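Local coordinates for protein putative sugar isomerase (Parabacteroides distasonis, PDB 3LMZ) that is probably a sugar isomerase built on a xylose isomerase-like TIM barrel, its natural substrate and reaction not established, at residues A[164-169]-A[189-194]; A[202-207]-A[230-235]. One frame throughout, in Å; residues are numbered along the deposited sequence.

Contact 1 of 2, residues A[164-169]-A[189-194]; sequences VGHDLR and HIKDVT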
ATOM      1  N   VAL A 164      18.207   4.956  -2.885  1.00 13.05           N
ATOM      2  CA  VAL A 164      17.644   6.062  -3.619  1.00 13.14           C
ATOM      3  C   VAL A 164      17.342   7.233  -2.673  1.00 13.29           C
ATOM      4  O   VAL A 164      17.474   8.397  -3.055  1.00 14.79           O
ATOM      5  CB  VAL A 164      16.418   5.622  -4.391  1.00 15.69           C
ATOM      6  CG1 VAL A 164      16.810   4.481  -5.364  1.00 17.81           C
ATOM      7  CG2 VAL A 164      15.168   5.219  -3.502  1.00 14.93           C
ATOM      8  N   GLY A 165      16.978   6.909  -1.421  1.00 13.31           N
ATOM      9  CA  GLY A 165      16.627   7.929  -0.459  1.00 14.32           C
ATOM     10  C   GLY A 165      17.833   8.694   0.011  1.00 14.47           C
ATOM     11  O   GLY A 165      17.854   9.940   0.047  1.00 14.46           O
ATOM     12  N   HIS A 166      18.872   7.972   0.414  1.00 13.52           N
ATOM     13  CA  HIS A 166      20.103   8.645   0.821  1.00 15.12           C
ATOM     14  C   HIS A 166      20.770   9.421  -0.320  1.00 13.08           C
ATOM     15  O   HIS A 166      21.314  10.512  -0.091  1.00 14.04           O
ATOM     16  CB  HIS A 166      21.086   7.663   1.437  1.00 14.49           C
ATOM     17  CG  HIS A 166      20.645   7.168   2.763  1.00 15.43           C
ATOM     18  ND1 HIS A 166      20.011   7.994   3.681  1.00 19.08           N
ATOM     19  CD2 HIS A 166      20.756   5.950   3.349  1.00 20.38           C
ATOM     20  CE1 HIS A 166      19.754   7.294   4.775  1.00 26.44           C
ATOM     21  NE2 HIS A 166      20.181   6.055   4.595  1.00 21.54           N
ATOM     22  N   ASP A 167      20.700   8.900  -1.528  1.00 13.66           N
ATOM     23  CA  ASP A 167      21.244   9.605  -2.677  1.00 13.18           C
ATOM     24  C   ASP A 167      20.520  10.954  -2.863  1.00 14.04           C
ATOM     25  O   ASP A 167      21.158  11.976  -3.039  1.00 13.34           O
ATOM     26  CB  ASP A 167      21.133   8.719  -3.929  1.00 14.60           C
ATOM     27  CG  ASP A 167      22.219   8.995  -4.997  1.00 14.69           C
ATOM     28  OD1 ASP A 167      23.414   9.148  -4.667  1.00 12.15           O
ATOM     29  OD2 ASP A 167      21.796   8.971  -6.173  1.00 15.95           O
ATOM     30  N   LEU A 168      19.180  10.929  -2.824  1.00 12.76           N
ATOM     31  CA  LEU A 168      18.420  12.137  -3.038  1.00 13.84           C
ATOM     32  C   LEU A 168      18.701  13.122  -1.903  1.00 13.60           C
ATOM     33  O   LEU A 168      18.811  14.328  -2.123  1.00 14.78           O
ATOM     34  CB  LEU A 168      16.937  11.896  -3.221  1.00 14.83           C
ATOM     35  CG  LEU A 168      16.073  13.079  -3.743  1.00 13.81           C
ATOM     36  CD1 LEU A 168      16.191  13.276  -5.247  1.00 20.68           C
ATOM     37  CD2 LEU A 168      14.583  12.906  -3.391  1.00 14.22           C
ATOM     38  N   ARG A 169      18.832  12.626  -0.668  1.00 13.22           N
ATOM     39  CA  ARG A 169      19.131  13.501   0.483  1.00 13.93           C
ATOM     40  C   ARG A 169      20.505  14.142   0.368  1.00 14.58           C
ATOM     41  O   ARG A 169      20.707  15.237   0.950  1.00 14.74           O
ATOM     42  CB  ARG A 169      19.027  12.760   1.790  1.00 14.85           C
ATOM     43  CG  ARG A 169      17.580  12.432   2.143  1.00 13.83           C
ATOM     44  CD  ARG A 169      17.498  11.594   3.434  1.00 16.64           C
ATOM     45  NE  ARG A 169      18.085  12.309   4.552  1.00 16.16           N
ATOM     46  CZ  ARG A 169      19.246  11.998   5.148  1.00 20.21           C
ATOM     47  NH1 ARG A 169      19.949  10.957   4.781  1.00 24.43           N
ATOM     48  NH2 ARG A 169      19.693  12.761   6.160  1.00 18.04           N
ATOM     49  N   HIS A 189      18.288  -0.191  -2.328  1.00 12.94           N
ATOM     50  CA  HIS A 189      17.294   0.067  -1.274  1.00 14.40           C
ATOM     51  C   HIS A 189      16.336   1.112  -1.822  1.00 12.88           C
ATOM     52  O   HIS A 189      16.732   2.271  -2.115  1.00 14.39           O
ATOM     53  CB  HIS A 189      17.982   0.527   0.024  1.00 16.82           C
ATOM     54  CG  HIS A 189      18.733  -0.567   0.718  1.00 15.25           C
ATOM     55  ND1 HIS A 189      19.335  -0.408   1.949  1.00 16.89           N
ATOM     56  CD2 HIS A 189      18.897  -1.870   0.382  1.00 18.34           C
ATOM     57  CE1 HIS A 189      19.875  -1.566   2.317  1.00 17.21           C
ATOM     58  NE2 HIS A 189      19.621  -2.471   1.390  1.00 20.02           N
ATOM     59  N   ILE A 190      15.055   0.736  -1.833  1.00 13.24           N
ATOM     60  CA  ILE A 190      13.948   1.643  -2.150  1.00 14.48           C
ATOM     61  C   ILE A 190      13.395   2.164  -0.849  1.00 14.03           C
ATOM     62  O   ILE A 190      13.365   1.443   0.160  1.00 13.89           O
ATOM     63  CB  ILE A 190      12.869   1.005  -3.063  1.00 14.09           C
ATOM     64  CG1 ILE A 190      12.325  -0.299  -2.481  1.00 14.87           C
ATOM     65  CG2 ILE A 190      13.464   0.743  -4.476  1.00 16.15           C
ATOM     66  CD1 ILE A 190      11.075  -0.754  -3.160  1.00 14.73           C
ATOM     67  N   LYS A 191      13.033   3.445  -0.857  1.00 13.44           N
ATOM     68  CA  LYS A 191      12.486   4.174   0.290  1.00 15.34           C
ATOM     69  C   LYS A 191      12.137   5.546  -0.276  1.00 13.83           C
ATOM     70  O   LYS A 191      12.529   5.884  -1.424  1.00 15.54           O
ATOM     71  CB  LYS A 191      13.523   4.314   1.435  1.00 15.89           C
ATOM     72  CG  LYS A 191      14.847   4.951   0.976  1.00 15.63           C
ATOM     73  CD  LYS A 191      15.891   5.041   2.091  1.00 14.67           C
ATOM     74  CE  LYS A 191      16.368   3.681   2.532  1.00 15.65           C
ATOM     75  NZ  LYS A 191      17.606   3.830   3.444  1.00 15.04           N
ATOM     76  N   ASP A 192      11.356   6.275   0.500  1.00 13.47           N
ATOM     77  CA  ASP A 192      11.023   7.622   0.135  1.00 11.95           C
ATOM     78  C   ASP A 192      11.440   8.621   1.214  1.00 11.83           C
ATOM     79  O   ASP A 192      11.579   8.264   2.376  1.00 13.34           O
ATOM     80  CB  ASP A 192       9.516   7.744  -0.137  1.00 11.56           C
ATOM     81  CG  ASP A 192       9.152   8.769  -1.242  1.00 13.82           C
ATOM     82  OD1 ASP A 192      10.022   9.630  -1.611  1.00 15.05           O
ATOM     83  OD2 ASP A 192       7.919   8.753  -1.674  1.00 13.64           O
ATOM     84  N   VAL A 193      11.618   9.865   0.836  1.00 11.91           N
ATOM     85  CA  VAL A 193      12.110  10.947   1.706  1.00 13.04           C
ATOM     86  C   VAL A 193      11.319  12.224   1.454  1.00 13.23           C
ATOM     87  O   VAL A 193      10.832  12.453   0.342  1.00 13.75           O
ATOM     88  CB  VAL A 193      13.665  11.157   1.472  1.00 12.59           C
ATOM     89  CG1 VAL A 193      14.426   9.901   1.982  1.00 16.03           C
ATOM     90  CG2 VAL A 193      13.995  11.544   0.002  1.00 14.73           C
ATOM     91  N   THR A 194      11.316  13.141   2.438  1.00 14.09           N
ATOM     92  CA  THR A 194      10.472  14.347   2.376  1.00 14.02           C
ATOM     93  C   THR A 194      11.183  15.533   1.694  1.00 12.55           C
ATOM     94  O   THR A 194      10.545  16.510   1.350  1.00 14.73           O
ATOM     95  CB  THR A 194      10.009  14.770   3.762  1.00 14.18           C
ATOM     96  OG1 THR A 194      11.170  15.085   4.554  1.00 14.17           O
ATOM     97  CG2 THR A 194       9.231  13.627   4.456  1.00 14.38           C
TER

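Contact 2 of 2, residues A[202-207]-A[230-235]; sequences GIEIGR and LEYEKD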
ATOM      1  N   GLY A 202      12.431  10.024   6.381  1.00 14.67           N
ATOM      2  CA  GLY A 202      11.752   8.926   5.746  1.00 13.67           C
ATOM      3  C   GLY A 202      10.264   9.113   5.799  1.00 13.54           C
ATOM      4  O   GLY A 202       9.713   9.651   6.754  1.00 13.09           O
ATOM      5  N   ILE A 203       9.605   8.567   4.786  1.00 12.49           N
ATOM      6  CA  ILE A 203       8.154   8.631   4.680  1.00 11.83           C
ATOM      7  C   ILE A 203       7.680   7.473   3.809  1.00 12.15           C
ATOM      8  O   ILE A 203       8.452   6.938   3.039  1.00 13.57           O
ATOM      9  CB  ILE A 203       7.677  10.022   4.157  1.00 12.52           C
ATOM     10  CG1 ILE A 203       6.180  10.259   4.412  1.00 12.24           C
ATOM     11  CG2 ILE A 203       8.070  10.262   2.668  1.00 14.17           C
ATOM     12  CD1 ILE A 203       5.755  11.705   4.176  1.00 12.64           C
ATOM     13  N   GLU A 204       6.394   7.186   3.854  1.00 11.88           N
ATOM     14  CA  GLU A 204       5.778   6.110   3.081  1.00 12.55           C
ATOM     15  C   GLU A 204       6.027   6.386   1.602  1.00 13.69           C
ATOM     16  O   GLU A 204       5.884   7.510   1.168  1.00 13.50           O
ATOM     17  CB  GLU A 204       4.268   6.078   3.377  1.00 12.40           C
ATOM     18  CG  GLU A 204       3.943   5.641   4.765  1.00 12.67           C
ATOM     19  CD  GLU A 204       3.886   6.755   5.810  1.00 13.73           C
ATOM     20  OE1 GLU A 204       4.469   7.855   5.646  1.00 13.95           O
ATOM     21  OE2 GLU A 204       3.247   6.537   6.896  1.00 15.26           O
ATOM     22  N   ILE A 205       6.305   5.324   0.827  1.00 12.73           N
ATOM     23  CA  ILE A 205       6.539   5.444  -0.590  1.00 12.38           C
ATOM     24  C   ILE A 205       5.305   6.030  -1.242  1.00 13.55           C
ATOM     25  O   ILE A 205       4.159   5.593  -1.000  1.00 14.48           O
ATOM     26  CB  ILE A 205       6.914   4.087  -1.235  1.00 11.35           C
ATOM     27  CG1 ILE A 205       8.340   3.725  -0.791  1.00 13.16           C
ATOM     28  CG2 ILE A 205       6.738   4.143  -2.768  1.00 13.50           C
ATOM     29  CD1 ILE A 205       8.866   2.438  -1.384  1.00 12.98           C
ATOM     30  N   GLY A 206       5.544   7.069  -2.045  1.00 12.15           N
ATOM     31  CA  GLY A 206       4.487   7.804  -2.717  1.00 14.67           C
ATOM     32  C   GLY A 206       4.190   9.154  -2.091  1.00 14.19           C
ATOM     33  O   GLY A 206       3.701  10.057  -2.788  1.00 16.07           O
ATOM     34  N   ARG A 207       4.437   9.269  -0.785  1.00 12.26           N
ATOM     35  CA  ARG A 207       4.204  10.515  -0.036  1.00 13.93           C
ATOM     36  C   ARG A 207       5.344  11.507  -0.153  1.00 14.49           C
ATOM     37  O   ARG A 207       5.181  12.663   0.230  1.00 14.33           O
ATOM     38  CB  ARG A 207       3.914  10.247   1.439  1.00 13.75           C
ATOM     39  CG  ARG A 207       2.730   9.420   1.667  1.00 12.88           C
ATOM     40  CD  ARG A 207       2.370   9.423   3.138  1.00 14.05           C
ATOM     41  NE  ARG A 207       1.413   8.412   3.588  1.00 13.20           N
ATOM     42  CZ  ARG A 207       0.848   8.415   4.770  1.00 14.50           C
ATOM     43  NH1 ARG A 207       1.013   9.448   5.592  1.00 15.03           N
ATOM     44  NH2 ARG A 207       0.064   7.440   5.071  1.00 14.15           N
ATOM     45  N   LEU A 230      12.962  -2.901   0.066  1.00 12.91           N
ATOM     46  CA  LEU A 230      12.438  -1.831   0.878  1.00 13.95           C
ATOM     47  C   LEU A 230      13.129  -1.724   2.203  1.00 13.39           C
ATOM     48  O   LEU A 230      13.216  -2.678   2.961  1.00 12.71           O
ATOM     49  CB  LEU A 230      10.902  -1.987   1.100  1.00 13.74           C
ATOM     50  CG  LEU A 230      10.255  -0.992   2.065  1.00 14.51           C
ATOM     51  CD1 LEU A 230      10.315   0.421   1.546  1.00 16.52           C
ATOM     52  CD2 LEU A 230       8.798  -1.417   2.440  1.00 15.56           C
ATOM     53  N   GLU A 231      13.676  -0.549   2.465  1.00 13.73           N
ATOM     54  CA  GLU A 231      14.299  -0.243   3.758  1.00 14.05           C
ATOM     55  C   GLU A 231      13.513   0.885   4.396  1.00 14.92           C
ATOM     56  O   GLU A 231      13.701   2.075   4.123  1.00 14.27           O
ATOM     57  CB  GLU A 231      15.775   0.114   3.607  1.00 14.38           C
ATOM     58  CG  GLU A 231      16.475   0.212   4.937  1.00 15.10           C
ATOM     59  CD  GLU A 231      17.982   0.297   4.798  1.00 18.78           C
ATOM     60  OE1 GLU A 231      18.466   1.258   4.127  1.00 16.81           O
ATOM     61  OE2 GLU A 231      18.659  -0.574   5.371  1.00 17.58           O
ATOM     62  N   TYR A 232      12.553   0.487   5.210  1.00 13.68           N
ATOM     63  CA  TYR A 232      11.568   1.406   5.797  1.00 14.69           C
ATOM     64  C   TYR A 232      12.000   1.893   7.169  1.00 13.06           C
ATOM     65  O   TYR A 232      12.121   1.088   8.100  1.00 16.49           O
ATOM     66  CB  TYR A 232      10.172   0.758   5.907  1.00 15.92           C
ATOM     67  CG  TYR A 232       9.110   1.750   6.208  1.00 14.09           C
ATOM     68  CD1 TYR A 232       8.748   2.653   5.249  1.00 13.05           C
ATOM     69  CD2 TYR A 232       8.460   1.772   7.401  1.00 14.99           C
ATOM     70  CE1 TYR A 232       7.765   3.670   5.522  1.00 15.09           C
ATOM     71  CE2 TYR A 232       7.440   2.727   7.677  1.00 12.58           C
ATOM     72  CZ  TYR A 232       7.147   3.691   6.749  1.00 14.14           C
ATOM     73  OH  TYR A 232       6.157   4.628   7.014  1.00 14.54           O
ATOM     74  N   GLU A 233      12.319   3.199   7.287  1.00 14.11           N
ATOM     75  CA  GLU A 233      12.972   3.775   8.472  1.00 15.86           C
ATOM     76  C   GLU A 233      12.132   4.861   9.117  1.00 17.42           C
ATOM     77  O   GLU A 233      12.592   5.904   9.532  1.00 21.35           O
ATOM     78  CB  GLU A 233      14.352   4.347   8.104  1.00 16.54           C
ATOM     79  CG  GLU A 233      15.240   3.303   7.413  1.00 21.46           C
ATOM     80  CD  GLU A 233      16.559   3.826   6.809  1.00 22.80           C
ATOM     81  OE1 GLU A 233      16.666   4.965   6.174  1.00 26.16           O
ATOM     82  OE2 GLU A 233      17.492   2.996   6.928  1.00 20.00           O
ATOM     83  N   LYS A 234      10.862   4.614   9.182  1.00 13.79           N
ATOM     84  CA  LYS A 234       9.898   5.446   9.873  1.00 15.37           C
ATOM     85  C   LYS A 234       9.087   4.539  10.782  1.00 13.57           C
ATOM     86  O   LYS A 234       8.844   3.371  10.439  1.00 13.75           O
ATOM     87  CB  LYS A 234       9.000   6.104   8.841  1.00 13.56           C
ATOM     88  CG  LYS A 234       7.759   6.825   9.430  1.00 14.89           C
ATOM     89  CD  LYS A 234       7.033   7.637   8.419  1.00 13.91           C
ATOM     90  CE  LYS A 234       5.747   8.321   8.992  1.00 13.82           C
ATOM     91  NZ  LYS A 234       5.168   9.257   7.961  1.00 15.08           N
ATOM     92  N   ASP A 235       8.679   4.999  11.967  1.00 14.02           N
ATOM     93  CA  ASP A 235       7.850   4.253  12.890  1.00 14.37           C
ATOM     94  C   ASP A 235       8.416   2.844  13.188  1.00 14.50           C
ATOM     95  O   ASP A 235       7.714   1.844  13.173  1.00 14.18           O
ATOM     96  CB  ASP A 235       6.431   4.125  12.349  1.00 13.49           C
ATOM     97  CG  ASP A 235       5.717   5.455  12.271  1.00 18.43           C
ATOM     98  OD1 ASP A 235       5.989   6.381  13.087  1.00 18.86           O
ATOM     99  OD2 ASP A 235       4.854   5.601  11.381  1.00 16.70           O
TER
HETATM  100  O   HOH W   1       7.373  11.080   7.556  1.00 12.78           O
HETATM  101  O   HOH W   2      14.119   7.880   8.239  1.00 29.86           O

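Contact 1 of 2, residues A[164-169]-A[189-194]
Gly-165 and Lys-191 meet in a buried helix-on-strand contact at the carboxy-terminal end of the barrel strands, where the short helix 164-169, which directly follows strand 158-163, packs against the end of the neighbouring parallel strand 185-193. The lack of a side chain on Gly-165 lets the lysine lie close over the helix: its CG comes within 3.8 Å of Gly-165 CA. A bend in the lysine chain (chi3 67°) then carries the amino group toward the ring of His-166, with NZ 3.6 Å from His-166 NE2 and no hydrogen bond between them. That amino group instead forms salt bridges with Asp-163, Glu-231 and Glu-233, while His-166 NE2 is hydrogen-bonded to a bound citrate, probably from the crystallisation liquor. In a TIM barrel this end of the strands holds the active site, so the polar half of the contact probably borders the substrate pocket. One nearly straight hydrogen bond ties the backbones together, from Val-164 N to His-189 O at 3.2 Å. Val-164 also sets its CG2 methyl 3.4 Å from Lys-191 O, a buried carbonyl oxygen with no polar partner in the model. Farther along, Val-193 splits its two methyls between helix neighbours: CG2 meets Leu-168 CD2 at 3.7 Å, whereas CG1 touches both Gly-165 CA and the CD of Arg-169. The guanidinium of Arg-169 reaches past this valine to a salt bridge with Asp-137 and backbone oxygens of Lys-198 and Gly-200.

Contact 2 of 2, residues A[202-207]-A[230-235]
Lys-234 and Glu-204 form the salt bridge at the centre of this largely loop-built contact, joining the short strand 202-203 and the turn after it to the end of strand 227-230 and the loop leading to helix 240-256. The lysine chain is extended and crosses the glutamate at about a right angle, bringing NZ 2.8 Å from Glu-204 OE1. It meets that oxygen on its syn side, 21° out of the carboxylate plane. A bend at chi2 (89°) turns the carboxylate back over the guanidinium of Arg-207, with CD 3.6 Å above the plane and over its centre. No N-H of Arg-207 points at Glu-204 OE1, so the long NE pairing is one of charge alone; Arg-207 NH2 is satisfied by a salt bridge to Glu-245 and a hydrogen bond to the backbone oxygen of Arg-41 of the second subunit.

Two waters bridge the segments. One donates to Gly-202 O and accepts from Lys-234 NZ, giving the amino group a second partner; the other donates to Glu-233 O at 2.8 Å and receives a weak bond from Gly-202 N. Ser-246 OG accepts from Ile-205 N, and Asp-192 OD2 from Gly-206 N. Tyr-232 OH lies 3.3 Å from Glu-204 CG, but its angle to OE2 is too poor for a hydrogen bond, and the tyrosine meets Glu-204 CA with the edge of its ring. Well away from the charged cluster, Ile-205 and Leu-230 slide past each other, their CD1 methyls 3.8 Å apart. A type II turn from Glu-204 to Arg-207, closed by Arg-207 N to Glu-204 O, places the glutamate and arginine together. With Lys-234 and Arg-207 both close, the Glu-204 carboxylate is probably held ionised, its negative charge partly balancing theirs.

Overall arrangement
Contact 1 is the more buried of the two and contact 2 the more open, though their centres lie only about 9 Å apart on the same side of the chain's centre. They share the sheet: strand 185-193, in contact 1, pairs antiparallel with the short strand 202-203 of contact 2 and parallel with strand 227-230. A probable, weak hydrogen bond between His-189 ND1 and Glu-231 OE1, 2.9 Å apart, also joins them directly. Contact 1 rests on apolar packing and one backbone bond, with its charged end turned to the probable pocket; contact 2 relies on a salt-bridge network and bridging waters, near the second subunit.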